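Local coordinates for putative (Helicobacter pylori, PDB 4O8S), which belongs to the nucleotidyltransferase superfamily and, like the AbiEii toxins of type IV toxin-antitoxin systems, probably transfers nucleotidyl groups, at residues K28-L33 against H142-A147; D131-A136 against L150-F155; A136-E141 against L172-K177. All coordinates share one frame; numbering follows the deposited sequence.

Contact 1. Residues K28-L33 against H142-A147; sequences KGETAL and HTRTKA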
ATOM      1  N   LYS A  28       3.389   2.350   5.030  1.00 21.66           N
ATOM      2  CA  LYS A  28       2.384   2.903   4.151  1.00 24.70           C
ATOM      3  C   LYS A  28       2.232   2.030   2.913  1.00 22.28           C
ATOM      4  O   LYS A  28       2.747   0.914   2.856  1.00 22.24           O
ATOM      5  CB  LYS A  28       2.752   4.331   3.735  1.00 29.33           C
ATOM      6  CG  LYS A  28       4.110   4.407   3.032  1.00 29.53           C
ATOM      7  CD  LYS A  28       4.425   5.836   2.570  1.00 32.15           C
ATOM      8  CE  LYS A  28       5.821   5.873   1.912  1.00 34.49           C
ATOM      9  NZ  LYS A  28       6.159   7.244   1.445  1.00 38.26           N
ATOM     10  N   GLY A  29       1.495   2.549   1.942  1.00 28.18           N
ATOM     11  CA  GLY A  29       1.329   1.910   0.657  1.00 28.62           C
ATOM     12  C   GLY A  29       0.741   0.521   0.669  1.00 30.58           C
ATOM     13  O   GLY A  29      -0.097   0.166   1.530  1.00 29.89           O
ATOM     14  N   GLU A  30       1.205  -0.283  -0.281  1.00 26.63           N
ATOM     15  CA  GLU A  30       0.563  -1.550  -0.586  1.00 28.93           C
ATOM     16  C   GLU A  30       0.662  -2.558   0.527  1.00 28.59           C
ATOM     17  O   GLU A  30      -0.305  -3.262   0.839  1.00 28.07           O
ATOM     18  CB  GLU A  30       1.136  -2.102  -1.893  1.00 26.83           C
ATOM     19  CG  GLU A  30       0.705  -1.199  -3.037  1.00 28.63           C
ATOM     20  CD  GLU A  30       1.490  -1.412  -4.314  1.00 38.36           C
ATOM     21  OE1 GLU A  30       2.185  -2.453  -4.440  1.00 36.36           O
ATOM     22  OE2 GLU A  30       1.381  -0.535  -5.202  1.00 39.70           O
ATOM     23  N   THR A  31       1.831  -2.646   1.139  1.00 24.78           N
ATOM     24  CA  THR A  31       2.008  -3.647   2.173  1.00 26.13           C
ATOM     25  C   THR A  31       1.325  -3.211   3.473  1.00 25.65           C
ATOM     26  O   THR A  31       1.026  -4.050   4.323  1.00 26.00           O
ATOM     27  CB  THR A  31       3.497  -4.043   2.314  1.00 27.22           C
ATOM     28  OG1 THR A  31       3.947  -4.568   1.042  1.00 28.98           O
ATOM     29  CG2 THR A  31       3.714  -5.115   3.404  1.00 25.97           C
ATOM     30  N   ALA A  32       1.030  -1.918   3.608  1.00 24.58           N
ATOM     31  CA  ALA A  32       0.198  -1.464   4.735  1.00 26.85           C
ATOM     32  C   ALA A  32      -1.213  -2.008   4.550  1.00 25.69           C
ATOM     33  O   ALA A  32      -1.822  -2.552   5.482  1.00 25.55           O
ATOM     34  CB  ALA A  32       0.157   0.047   4.800  1.00 24.59           C
ATOM     35  N   LEU A  33      -1.724  -1.902   3.331  1.00 26.12           N
ATOM     36  CA  LEU A  33      -3.023  -2.507   3.019  1.00 30.06           C
ATOM     37  C   LEU A  33      -3.035  -4.021   3.287  1.00 28.74           C
ATOM     38  O   LEU A  33      -4.002  -4.562   3.855  1.00 28.63           O
ATOM     39  CB  LEU A  33      -3.414  -2.211   1.578  1.00 23.74           C
ATOM     40  CG  LEU A  33      -3.724  -0.747   1.272  1.00 28.16           C
ATOM     41  CD1 LEU A  33      -3.985  -0.571  -0.214  1.00 28.71           C
ATOM     42  CD2 LEU A  33      -4.934  -0.257   2.083  1.00 32.91           C
ATOM     43  N   HIS A 142       4.448  12.919 -10.945  1.00 86.24           N
ATOM     44  CA  HIS A 142       4.881  11.801 -11.766  1.00 85.56           C
ATOM     45  C   HIS A 142       3.972  10.593 -11.550  1.00 81.84           C
ATOM     46  O   HIS A 142       4.149   9.837 -10.591  1.00 75.47           O
ATOM     47  CB  HIS A 142       6.335  11.431 -11.450  1.00 91.70           C
ATOM     48  CG  HIS A 142       7.335  12.449 -11.912  1.00100.08           C
ATOM     49  ND1 HIS A 142       7.695  12.590 -13.236  1.00104.00           N
ATOM     50  CD2 HIS A 142       8.056  13.368 -11.226  1.00101.18           C
ATOM     51  CE1 HIS A 142       8.591  13.555 -13.347  1.00105.17           C
ATOM     52  NE2 HIS A 142       8.827  14.044 -12.142  1.00107.11           N
ATOM     53  N   THR A 143       3.000  10.408 -12.438  1.00 73.46           N
ATOM     54  CA  THR A 143       2.134   9.240 -12.350  1.00 66.81           C
ATOM     55  C   THR A 143       2.843   8.001 -12.877  1.00 67.44           C
ATOM     56  O   THR A 143       3.990   8.068 -13.322  1.00 73.51           O
ATOM     57  CB  THR A 143       0.809   9.416 -13.119  1.00 65.71           C
ATOM     58  OG1 THR A 143       1.050   9.345 -14.531  1.00 73.07           O
ATOM     59  CG2 THR A 143       0.142  10.739 -12.760  1.00 62.73           C
ATOM     60  N   ARG A 144       2.151   6.868 -12.808  1.00 64.90           N
ATOM     61  CA  ARG A 144       2.658   5.604 -13.319  1.00 59.61           C
ATOM     62  C   ARG A 144       1.493   4.788 -13.862  1.00 59.45           C
ATOM     63  O   ARG A 144       0.331   5.210 -13.782  1.00 58.15           O
ATOM     64  CB  ARG A 144       3.371   4.823 -12.219  1.00 58.88           C
ATOM     65  CG  ARG A 144       2.498   4.575 -10.998  1.00 60.85           C
ATOM     66  CD  ARG A 144       3.097   3.509 -10.091  1.00 60.62           C
ATOM     67  NE  ARG A 144       2.211   3.207  -8.967  1.00 62.10           N
ATOM     68  CZ  ARG A 144       2.593   3.195  -7.692  1.00 64.77           C
ATOM     69  NH1 ARG A 144       3.856   3.462  -7.369  1.00 62.33           N
ATOM     70  NH2 ARG A 144       1.712   2.910  -6.737  1.00 59.06           N
ATOM     71  N   THR A 145       1.810   3.621 -14.413  1.00 52.39           N
ATOM     72  CA  THR A 145       0.807   2.766 -15.027  1.00 49.42           C
ATOM     73  C   THR A 145       1.015   1.345 -14.529  1.00 49.04           C
ATOM     74  O   THR A 145       1.704   0.536 -15.162  1.00 52.13           O
ATOM     75  CB  THR A 145       0.889   2.833 -16.564  1.00 53.16           C
ATOM     76  OG1 THR A 145       0.660   4.186 -16.994  1.00 50.34           O
ATOM     77  CG2 THR A 145      -0.158   1.914 -17.200  1.00 50.96           C
ATOM     78  N   LYS A 146       0.434   1.054 -13.366  1.00 46.73           N
ATOM     79  CA  LYS A 146       0.591  -0.253 -12.731  1.00 42.96           C
ATOM     80  C   LYS A 146      -0.778  -0.739 -12.278  1.00 40.97           C
ATOM     81  O   LYS A 146      -1.489  -0.040 -11.543  1.00 37.79           O
ATOM     82  CB  LYS A 146       1.561  -0.166 -11.548  1.00 46.15           C
ATOM     83  CG  LYS A 146       3.035   0.030 -11.951  1.00 55.01           C
ATOM     84  CD  LYS A 146       3.556  -1.149 -12.787  1.00 55.07           C
ATOM     85  CE  LYS A 146       5.028  -0.983 -13.146  1.00 60.53           C
ATOM     86  NZ  LYS A 146       5.534  -2.197 -13.861  1.00 65.95           N
ATOM     87  N   ALA A 147      -1.143  -1.932 -12.723  1.00 39.51           N
ATOM     88  CA  ALA A 147      -2.490  -2.432 -12.505  1.00 42.78           C
ATOM     89  C   ALA A 147      -2.837  -2.568 -11.014  1.00 41.72           C
ATOM     90  O   ALA A 147      -4.017  -2.526 -10.634  1.00 40.56           O
ATOM     91  CB  ALA A 147      -2.670  -3.743 -13.221  1.00 39.95           C
TER

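Contact 2. Residues D131-A136 against L150-F155; sequences DNKLCA and LFDLHF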
ATOM      1  N   ASP A 131      -5.169   8.681  -0.860  1.00 34.81           N
ATOM      2  CA  ASP A 131      -4.620   9.931  -1.404  1.00 35.62           C
ATOM      3  C   ASP A 131      -3.336   9.650  -2.194  1.00 38.67           C
ATOM      4  O   ASP A 131      -3.182  10.095  -3.339  1.00 35.52           O
ATOM      5  CB  ASP A 131      -4.366  10.898  -0.240  1.00 37.50           C
ATOM      6  CG  ASP A 131      -3.977  12.307  -0.689  1.00 43.98           C
ATOM      7  OD1 ASP A 131      -4.372  12.751  -1.792  1.00 40.57           O
ATOM      8  OD2 ASP A 131      -3.277  12.984   0.097  1.00 48.08           O
ATOM      9  N   ASN A 132      -2.433   8.877  -1.599  1.00 33.06           N
ATOM     10  CA  ASN A 132      -1.199   8.516  -2.282  1.00 35.20           C
ATOM     11  C   ASN A 132      -1.399   7.602  -3.488  1.00 38.57           C
ATOM     12  O   ASN A 132      -0.627   7.662  -4.442  1.00 37.36           O
ATOM     13  CB  ASN A 132      -0.210   7.886  -1.307  1.00 34.29           C
ATOM     14  CG  ASN A 132       0.268   8.872  -0.252  1.00 38.30           C
ATOM     15  OD1 ASN A 132       0.074  10.080  -0.395  1.00 37.99           O
ATOM     16  ND2 ASN A 132       0.891   8.362   0.809  1.00 37.06           N
ATOM     17  N   LYS A 133      -2.415   6.742  -3.454  1.00 31.65           N
ATOM     18  CA  LYS A 133      -2.692   5.890  -4.612  1.00 33.20           C
ATOM     19  C   LYS A 133      -3.186   6.734  -5.785  1.00 33.10           C
ATOM     20  O   LYS A 133      -2.773   6.540  -6.926  1.00 35.63           O
ATOM     21  CB  LYS A 133      -3.730   4.812  -4.266  1.00 34.42           C
ATOM     22  CG  LYS A 133      -3.137   3.542  -3.693  1.00 33.84           C
ATOM     23  CD  LYS A 133      -2.588   2.676  -4.815  1.00 35.36           C
ATOM     24  CE  LYS A 133      -1.781   1.516  -4.262  1.00 32.43           C
ATOM     25  NZ  LYS A 133      -1.331   0.598  -5.364  1.00 33.16           N
ATOM     26  N   LEU A 134      -4.061   7.684  -5.502  1.00 34.20           N
ATOM     27  CA  LEU A 134      -4.603   8.534  -6.557  1.00 36.57           C
ATOM     28  C   LEU A 134      -3.522   9.421  -7.175  1.00 43.06           C
ATOM     29  O   LEU A 134      -3.501   9.609  -8.393  1.00 42.33           O
ATOM     30  CB  LEU A 134      -5.765   9.370  -6.031  1.00 35.88           C
ATOM     31  CG  LEU A 134      -7.033   8.538  -5.793  1.00 38.40           C
ATOM     32  CD1 LEU A 134      -8.048   9.305  -4.965  1.00 34.17           C
ATOM     33  CD2 LEU A 134      -7.634   8.113  -7.122  1.00 40.09           C
ATOM     34  N   CYS A 135      -2.623   9.947  -6.341  1.00 41.18           N
ATOM     35  CA  CYS A 135      -1.497  10.734  -6.840  1.00 41.77           C
ATOM     36  C   CYS A 135      -0.659   9.902  -7.798  1.00 43.02           C
ATOM     37  O   CYS A 135      -0.345  10.338  -8.905  1.00 48.44           O
ATOM     38  CB  CYS A 135      -0.622  11.221  -5.684  1.00 39.57           C
ATOM     39  SG  CYS A 135      -1.373  12.537  -4.727  1.00 48.65           S
ATOM     40  N   ALA A 136      -0.332   8.684  -7.382  1.00 40.26           N
ATOM     41  CA  ALA A 136       0.566   7.834  -8.149  1.00 40.61           C
ATOM     42  C   ALA A 136      -0.018   7.347  -9.465  1.00 44.30           C
ATOM     43  O   ALA A 136       0.717   7.114 -10.418  1.00 45.95           O
ATOM     44  CB  ALA A 136       1.025   6.630  -7.306  1.00 42.45           C
ATOM     45  N   LEU A 150      -5.095   0.013  -9.659  1.00 35.77           N
ATOM     46  CA  LEU A 150      -6.511  -0.206  -9.931  1.00 38.21           C
ATOM     47  C   LEU A 150      -7.099  -1.228  -8.966  1.00 36.06           C
ATOM     48  O   LEU A 150      -8.160  -0.996  -8.377  1.00 35.47           O
ATOM     49  CB  LEU A 150      -6.707  -0.678 -11.372  1.00 37.86           C
ATOM     50  CG  LEU A 150      -8.163  -0.946 -11.757  1.00 44.54           C
ATOM     51  CD1 LEU A 150      -9.032   0.283 -11.512  1.00 38.91           C
ATOM     52  CD2 LEU A 150      -8.249  -1.368 -13.209  1.00 40.65           C
ATOM     53  N   PHE A 151      -6.406  -2.352  -8.799  1.00 30.36           N
ATOM     54  CA  PHE A 151      -6.845  -3.390  -7.876  1.00 33.33           C
ATOM     55  C   PHE A 151      -7.056  -2.799  -6.486  1.00 34.47           C
ATOM     56  O   PHE A 151      -8.087  -3.021  -5.829  1.00 28.90           O
ATOM     57  CB  PHE A 151      -5.767  -4.466  -7.774  1.00 33.90           C
ATOM     58  CG  PHE A 151      -6.167  -5.650  -6.926  1.00 32.24           C
ATOM     59  CD1 PHE A 151      -6.067  -5.604  -5.535  1.00 32.01           C
ATOM     60  CD2 PHE A 151      -6.641  -6.819  -7.525  1.00 34.34           C
ATOM     61  CE1 PHE A 151      -6.442  -6.703  -4.746  1.00 33.33           C
ATOM     62  CE2 PHE A 151      -7.030  -7.924  -6.751  1.00 32.01           C
ATOM     63  CZ  PHE A 151      -6.925  -7.866  -5.358  1.00 34.26           C
ATOM     64  N   ASP A 152      -6.051  -2.065  -6.025  1.00 31.37           N
ATOM     65  CA  ASP A 152      -6.081  -1.535  -4.671  1.00 31.75           C
ATOM     66  C   ASP A 152      -7.155  -0.482  -4.481  1.00 30.81           C
ATOM     67  O   ASP A 152      -7.854  -0.490  -3.453  1.00 29.56           O
ATOM     68  CB  ASP A 152      -4.714  -0.986  -4.272  1.00 33.15           C
ATOM     69  CG  ASP A 152      -3.628  -2.036  -4.354  1.00 31.75           C
ATOM     70  OD1 ASP A 152      -3.966  -3.235  -4.346  1.00 32.22           O
ATOM     71  OD2 ASP A 152      -2.435  -1.664  -4.424  1.00 31.40           O
ATOM     72  N   LEU A 153      -7.297   0.421  -5.454  1.00 29.70           N
ATOM     73  CA  LEU A 153      -8.323   1.463  -5.356  1.00 30.07           C
ATOM     74  C   LEU A 153      -9.728   0.862  -5.381  1.00 32.91           C
ATOM     75  O   LEU A 153     -10.627   1.346  -4.693  1.00 30.60           O
ATOM     76  CB  LEU A 153      -8.171   2.513  -6.460  1.00 33.09           C
ATOM     77  CG  LEU A 153      -7.097   3.577  -6.172  1.00 33.79           C
ATOM     78  CD1 LEU A 153      -6.966   4.531  -7.357  1.00 28.21           C
ATOM     79  CD2 LEU A 153      -7.454   4.341  -4.904  1.00 29.11           C
ATOM     80  N   HIS A 154      -9.903  -0.196  -6.173  1.00 31.14           N
ATOM     81  CA  HIS A 154     -11.160  -0.933  -6.215  1.00 32.38           C
ATOM     82  C   HIS A 154     -11.421  -1.584  -4.855  1.00 32.76           C
ATOM     83  O   HIS A 154     -12.523  -1.490  -4.323  1.00 31.67           O
ATOM     84  CB  HIS A 154     -11.100  -1.976  -7.332  1.00 31.42           C
ATOM     85  CG  HIS A 154     -12.244  -2.936  -7.331  1.00 37.33           C
ATOM     86  ND1 HIS A 154     -12.245  -4.094  -6.577  1.00 37.24           N
ATOM     87  CD2 HIS A 154     -13.423  -2.922  -8.003  1.00 35.62           C
ATOM     88  CE1 HIS A 154     -13.379  -4.744  -6.778  1.00 38.97           C
ATOM     89  NE2 HIS A 154     -14.110  -4.053  -7.638  1.00 38.40           N
ATOM     90  N   PHE A 155     -10.395  -2.223  -4.288  1.00 27.47           N
ATOM     91  CA  PHE A 155     -10.487  -2.829  -2.964  1.00 26.93           C
ATOM     92  C   PHE A 155     -10.891  -1.791  -1.925  1.00 30.13           C
ATOM     93  O   PHE A 155     -11.726  -2.056  -1.033  1.00 29.65           O
ATOM     94  CB  PHE A 155      -9.127  -3.416  -2.571  1.00 27.86           C
ATOM     95  CG  PHE A 155      -9.031  -3.812  -1.122  1.00 25.59           C
ATOM     96  CD1 PHE A 155      -9.515  -5.049  -0.693  1.00 25.75           C
ATOM     97  CD2 PHE A 155      -8.469  -2.947  -0.180  1.00 24.95           C
ATOM     98  CE1 PHE A 155      -9.448  -5.415   0.637  1.00 27.92           C
ATOM     99  CE2 PHE A 155      -8.405  -3.307   1.169  1.00 25.95           C
ATOM    100  CZ  PHE A 155      -8.887  -4.549   1.582  1.00 24.13           C
TER

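Contact 3. Residues A136-E141 against L172-K177; sequences ACFDGE and LKDFSK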
ATOM      1  N   ALA A 136      -0.332   8.684  -7.382  1.00 40.26           N
ATOM      2  CA  ALA A 136       0.566   7.834  -8.149  1.00 40.61           C
ATOM      3  C   ALA A 136      -0.018   7.347  -9.465  1.00 44.30           C
ATOM      4  O   ALA A 136       0.717   7.114 -10.418  1.00 45.95           O
ATOM      5  CB  ALA A 136       1.025   6.630  -7.306  1.00 42.45           C
ATOM      6  N   CYS A 137      -1.325   7.136  -9.525  1.00 48.29           N
ATOM      7  CA  CYS A 137      -1.884   6.558 -10.740  1.00 43.48           C
ATOM      8  C   CYS A 137      -2.732   7.536 -11.531  1.00 47.08           C
ATOM      9  O   CYS A 137      -3.121   7.231 -12.657  1.00 50.30           O
ATOM     10  CB  CYS A 137      -2.697   5.298 -10.432  1.00 46.27           C
ATOM     11  SG  CYS A 137      -4.340   5.633  -9.734  1.00 44.68           S
ATOM     12  N   PHE A 138      -3.001   8.716 -10.974  1.00 47.78           N
ATOM     13  CA  PHE A 138      -3.919   9.628 -11.647  1.00 48.31           C
ATOM     14  C   PHE A 138      -3.545  11.124 -11.717  1.00 52.76           C
ATOM     15  O   PHE A 138      -3.478  11.683 -12.810  1.00 54.52           O
ATOM     16  CB  PHE A 138      -5.331   9.456 -11.082  1.00 48.67           C
ATOM     17  CG  PHE A 138      -6.326  10.404 -11.661  1.00 49.80           C
ATOM     18  CD1 PHE A 138      -6.561  10.440 -13.036  1.00 51.35           C
ATOM     19  CD2 PHE A 138      -7.030  11.267 -10.839  1.00 51.52           C
ATOM     20  CE1 PHE A 138      -7.487  11.334 -13.578  1.00 49.98           C
ATOM     21  CE2 PHE A 138      -7.959  12.162 -11.368  1.00 51.68           C
ATOM     22  CZ  PHE A 138      -8.188  12.194 -12.739  1.00 51.81           C
ATOM     23  N   ASP A 139      -3.322  11.785 -10.582  1.00 52.41           N
ATOM     24  CA  ASP A 139      -3.164  13.249 -10.616  1.00 53.82           C
ATOM     25  C   ASP A 139      -1.934  13.826  -9.900  1.00 55.66           C
ATOM     26  O   ASP A 139      -1.880  15.029  -9.612  1.00 58.69           O
ATOM     27  CB  ASP A 139      -4.427  13.937 -10.094  1.00 51.52           C
ATOM     28  CG  ASP A 139      -4.827  13.455  -8.703  1.00 51.24           C
ATOM     29  OD1 ASP A 139      -4.015  12.769  -8.036  1.00 54.73           O
ATOM     30  OD2 ASP A 139      -5.957  13.765  -8.271  1.00 47.25           O
ATOM     31  N   GLY A 140      -0.959  12.976  -9.608  1.00 49.22           N
ATOM     32  CA  GLY A 140       0.281  13.442  -9.010  1.00 59.60           C
ATOM     33  C   GLY A 140       1.225  14.017 -10.057  1.00 68.02           C
ATOM     34  O   GLY A 140       0.904  14.046 -11.254  1.00 65.18           O
ATOM     35  N   GLU A 141       2.389  14.473  -9.603  1.00 80.12           N
ATOM     36  CA  GLU A 141       3.386  15.046 -10.496  1.00 83.18           C
ATOM     37  C   GLU A 141       3.874  13.990 -11.479  1.00 81.46           C
ATOM     38  O   GLU A 141       3.725  14.137 -12.692  1.00 82.53           O
ATOM     39  CB  GLU A 141       4.554  15.599  -9.683  1.00 88.72           C
ATOM     40  CG  GLU A 141       4.117  16.233  -8.371  1.00 97.21           C
ATOM     41  CD  GLU A 141       5.264  16.857  -7.594  1.00108.75           C
ATOM     42  OE1 GLU A 141       5.097  17.074  -6.371  1.00108.96           O
ATOM     43  OE2 GLU A 141       6.324  17.142  -8.203  1.00105.68           O
ATOM     44  N   LEU A 172     -11.460   9.952  -7.493  1.00 35.84           N
ATOM     45  CA  LEU A 172     -11.622   8.539  -7.828  1.00 37.54           C
ATOM     46  C   LEU A 172     -12.584   8.400  -9.001  1.00 39.00           C
ATOM     47  O   LEU A 172     -12.335   7.613  -9.918  1.00 36.15           O
ATOM     48  CB  LEU A 172     -12.156   7.759  -6.633  1.00 33.96           C
ATOM     49  CG  LEU A 172     -12.360   6.258  -6.856  1.00 34.95           C
ATOM     50  CD1 LEU A 172     -11.021   5.532  -6.931  1.00 35.21           C
ATOM     51  CD2 LEU A 172     -13.237   5.676  -5.756  1.00 32.80           C
ATOM     52  N   LYS A 173     -13.665   9.181  -8.960  1.00 46.56           N
ATOM     53  CA  LYS A 173     -14.651   9.256 -10.038  1.00 46.46           C
ATOM     54  C   LYS A 173     -13.997   9.705 -11.337  1.00 48.86           C
ATOM     55  O   LYS A 173     -14.206   9.096 -12.390  1.00 51.08           O
ATOM     56  CB  LYS A 173     -15.783  10.216  -9.647  1.00 48.73           C
ATOM     57  CG  LYS A 173     -16.954  10.271 -10.622  1.00 53.14           C
ATOM     58  CD  LYS A 173     -18.071  11.178 -10.100  1.00 54.64           C
ATOM     59  CE  LYS A 173     -19.168  11.371 -11.149  1.00 62.02           C
ATOM     60  NZ  LYS A 173     -20.331  12.171 -10.645  1.00 64.11           N
ATOM     61  N   ASP A 174     -13.189  10.760 -11.254  1.00 49.95           N
ATOM     62  CA  ASP A 174     -12.466  11.286 -12.406  1.00 52.47           C
ATOM     63  C   ASP A 174     -11.561  10.205 -13.005  1.00 53.19           C
ATOM     64  O   ASP A 174     -11.519  10.008 -14.222  1.00 53.22           O
ATOM     65  CB  ASP A 174     -11.636  12.494 -11.967  1.00 53.81           C
ATOM     66  CG  ASP A 174     -11.399  13.495 -13.089  1.00 60.60           C
ATOM     67  OD1 ASP A 174     -11.227  13.083 -14.263  1.00 62.42           O
ATOM     68  OD2 ASP A 174     -11.372  14.709 -12.784  1.00 63.49           O
ATOM     69  N   PHE A 175     -10.851   9.496 -12.132  1.00 44.07           N
ATOM     70  CA  PHE A 175      -9.920   8.447 -12.547  1.00 42.82           C
ATOM     71  C   PHE A 175     -10.627   7.281 -13.236  1.00 39.21           C
ATOM     72  O   PHE A 175     -10.074   6.668 -14.144  1.00 37.26           O
ATOM     73  CB  PHE A 175      -9.156   7.929 -11.318  1.00 41.55           C
ATOM     74  CG  PHE A 175      -8.444   6.611 -11.535  1.00 39.61           C
ATOM     75  CD1 PHE A 175      -7.327   6.530 -12.362  1.00 39.00           C
ATOM     76  CD2 PHE A 175      -8.874   5.456 -10.876  1.00 38.70           C
ATOM     77  CE1 PHE A 175      -6.649   5.312 -12.552  1.00 35.33           C
ATOM     78  CE2 PHE A 175      -8.205   4.226 -11.051  1.00 37.47           C
ATOM     79  CZ  PHE A 175      -7.090   4.157 -11.898  1.00 35.85           C
ATOM     80  N   SER A 176     -11.843   6.969 -12.791  1.00 45.56           N
ATOM     81  CA  SER A 176     -12.502   5.730 -13.202  1.00 44.87           C
ATOM     82  C   SER A 176     -13.691   5.929 -14.153  1.00 47.21           C
ATOM     83  O   SER A 176     -14.449   4.988 -14.401  1.00 47.27           O
ATOM     84  CB  SER A 176     -12.961   4.951 -11.966  1.00 39.45           C
ATOM     85  OG  SER A 176     -13.933   5.684 -11.237  1.00 38.07           O
ATOM     86  N   LYS A 177     -13.842   7.141 -14.686  1.00 54.41           N
ATOM     87  CA  LYS A 177     -15.011   7.497 -15.499  1.00 56.26           C
ATOM     88  C   LYS A 177     -15.096   6.748 -16.848  1.00 60.45           C
ATOM     89  O   LYS A 177     -16.188   6.584 -17.409  1.00 63.60           O
ATOM     90  CB  LYS A 177     -15.006   9.006 -15.747  1.00 57.97           C
ATOM     91  CG  LYS A 177     -13.750   9.453 -16.459  1.00 56.91           C
ATOM     92  CD  LYS A 177     -13.644  10.949 -16.596  1.00 62.25           C
ATOM     93  CE  LYS A 177     -12.261  11.310 -17.136  1.00 61.95           C
ATOM     94  NZ  LYS A 177     -12.051  12.787 -17.202  1.00 75.62           N
TER

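Contact 1. Residues K28-L33 against H142-A147
Glu-30 and Arg-144 make this contact by themselves, each giving up 19 Å² to the other. The backbones stay well apart, with the CA atoms of Glu-30 and Lys-146 still 12.2 Å from each other, so two long side chains reaching from opposite directions have to span the gap. Glu-30 sits in the first turn of helix 29-36. Its CG lies anti to the carbonyl carbon (chi1 -68°) and the chain runs on extended, which carries the carboxylate out from the helix. Arg-144 belongs to the loop between helices 126-139 and 147-159. Its CG is held between the backbone N and the carbonyl carbon (chi1 56°), and from there to NE the chain is straight. OE2 of Glu-30 and NH2 of Arg-144 end up 3.8 Å apart, a long salt bridge. The planes of carboxylate and guanidinium stand 71° to each other, and OE2 sits far from the plane of the guanidinium; no N-H is aimed at it. The attraction is therefore of charges, without a hydrogen bond.

Each group has a stronger partner elsewhere. OE2 of Glu-30 pairs with Lys-133 and its OE1 with Arg-41, while NH2 of Arg-144 is bridged to Asp-149. The pair thus lies within a wider cluster of acidic and basic side chains, at the surface, Arg-144 being exposed. Gly-29 has a positive phi at the turn into the helix, the backbone of Lys-28 bonds that of Asp-47, and OG1 of Thr-31 bonds the backbone O of Asp-45. A glycine turn into a helix beside a strand bearing Asp-47 and Asp-49 is consistent with the Gly-Gly/Ser and Asp-x-Asp signature of the nucleotidyltransferase fold, here with glutamate after the glycine.

Contact 2. Residues D131-A136 against L150-F155
The flat group in this contact is the carboxylate of Asp-152, and what Lys-133 meets is its OD2 on the anti side. NZ of Lys-133 stands 2.7 Å from OD2 of Asp-152, only 19° out of the carboxylate plane, in a hydrogen-bonded salt bridge. A bend at chi2 (-80°) turns the lysine chain toward Asp-152, and CE of Lys-133 passes 3.3 Å from the same OD2. OD1 of Asp-152 is taken by Arg-41, so both oxygens are held and the group's rotation is probably fixed.

Beside the ion pair lies an apolar layer. CD2 of Leu-153 packs against CB of Lys-133 at 3.8 Å, and its other methyl, CD1, meets CD2 of Leu-134 at 3.7 Å. The short axes run roughly antiparallel at 144° and come within 10.4 Å, as two helices joined by a loop in an alpha-helical hairpin.

All four touching residues are buried. NZ of Lys-133 also pairs with Asp-149 and Glu-30, so three carboxylates surround one ammonium: the cost of burying this charge is probably met by ionic partners on two different helices.

Contact 3. Residues A136-E141 against L172-K177
A sulfur-aromatic contact and an aromatic pair join the C-terminal end of helix 126-139 to that of helix 166-176, through Cys-137 and Phe-138 on one side and Asp-174 and Phe-175 on the other. SG of Cys-137 lies over one face of the Phe-175 ring, 4.0 Å from its centroid and displaced toward the rim. The nearest ring atom to this SG is CE1 of Phe-175 at 3.7 Å. A chi1 of 77° sets SG between the backbone N and the carbonyl carbon of its own residue, from where it faces the ring.

The two phenylalanine side chains run past one another, pointing opposite ways. Their centroids are 6.0 Å apart and the planes meet at 60°, with the edge of Phe-175 turned toward the face of Phe-138: an offset edge-to-face pair. CA of Phe-175 lies over the centre of the Phe-138 ring, 3.8 Å above its plane, and CB of Phe-175 stands 4.0 Å from the centroid of that ring, 18° off its normal, in a CH-pi contact. CB of Phe-138 in turn touches CD1 of Phe-175 at 3.8 Å.

This packing belongs to the helical part of the chain that follows the mixed sheet. Helix 126-139 widens to a pi-type turn at 136-139, the turn that carries both Cys-137 and Phe-138. Leu-153 of helix 147-159 and Tyr-186 of helix 179-192 both touch Cys-137 and Phe-175, which places these two side chains where four helices converge.

At the rim of the Phe-138 ring, near its plane, comes Asp-174, with CG 3.5 Å from CZ of Phe-138. NZ of Lys-177 reaches back to OD1 of Asp-174, at 3.1 Å, in a salt bridge that probably helps to hold the carboxylate at the ring's rim.

Along the chain the segments of all three contacts alternate. Helix 126-139 serves contacts 2 and 3, which share Ala-136, and the loop after it supplies the second segment of contact 1; helices 147-159 and 166-176 then provide the remaining partners. The centres of contacts 1 and 2 lie about 7 Å apart, those of contacts 2 and 3 about 8 Å, and those of contacts 1 and 3 about 12 Å. Lys-133 ties contact 1 to contact 2 through Glu-30, while Leu-153 continues contact 2 into the packing of contact 3. Loop 142-147 and the helical hairpin thus put helix 29-36, beside the mixed sheet, in touch with the helical part of this AbiEii-like protein.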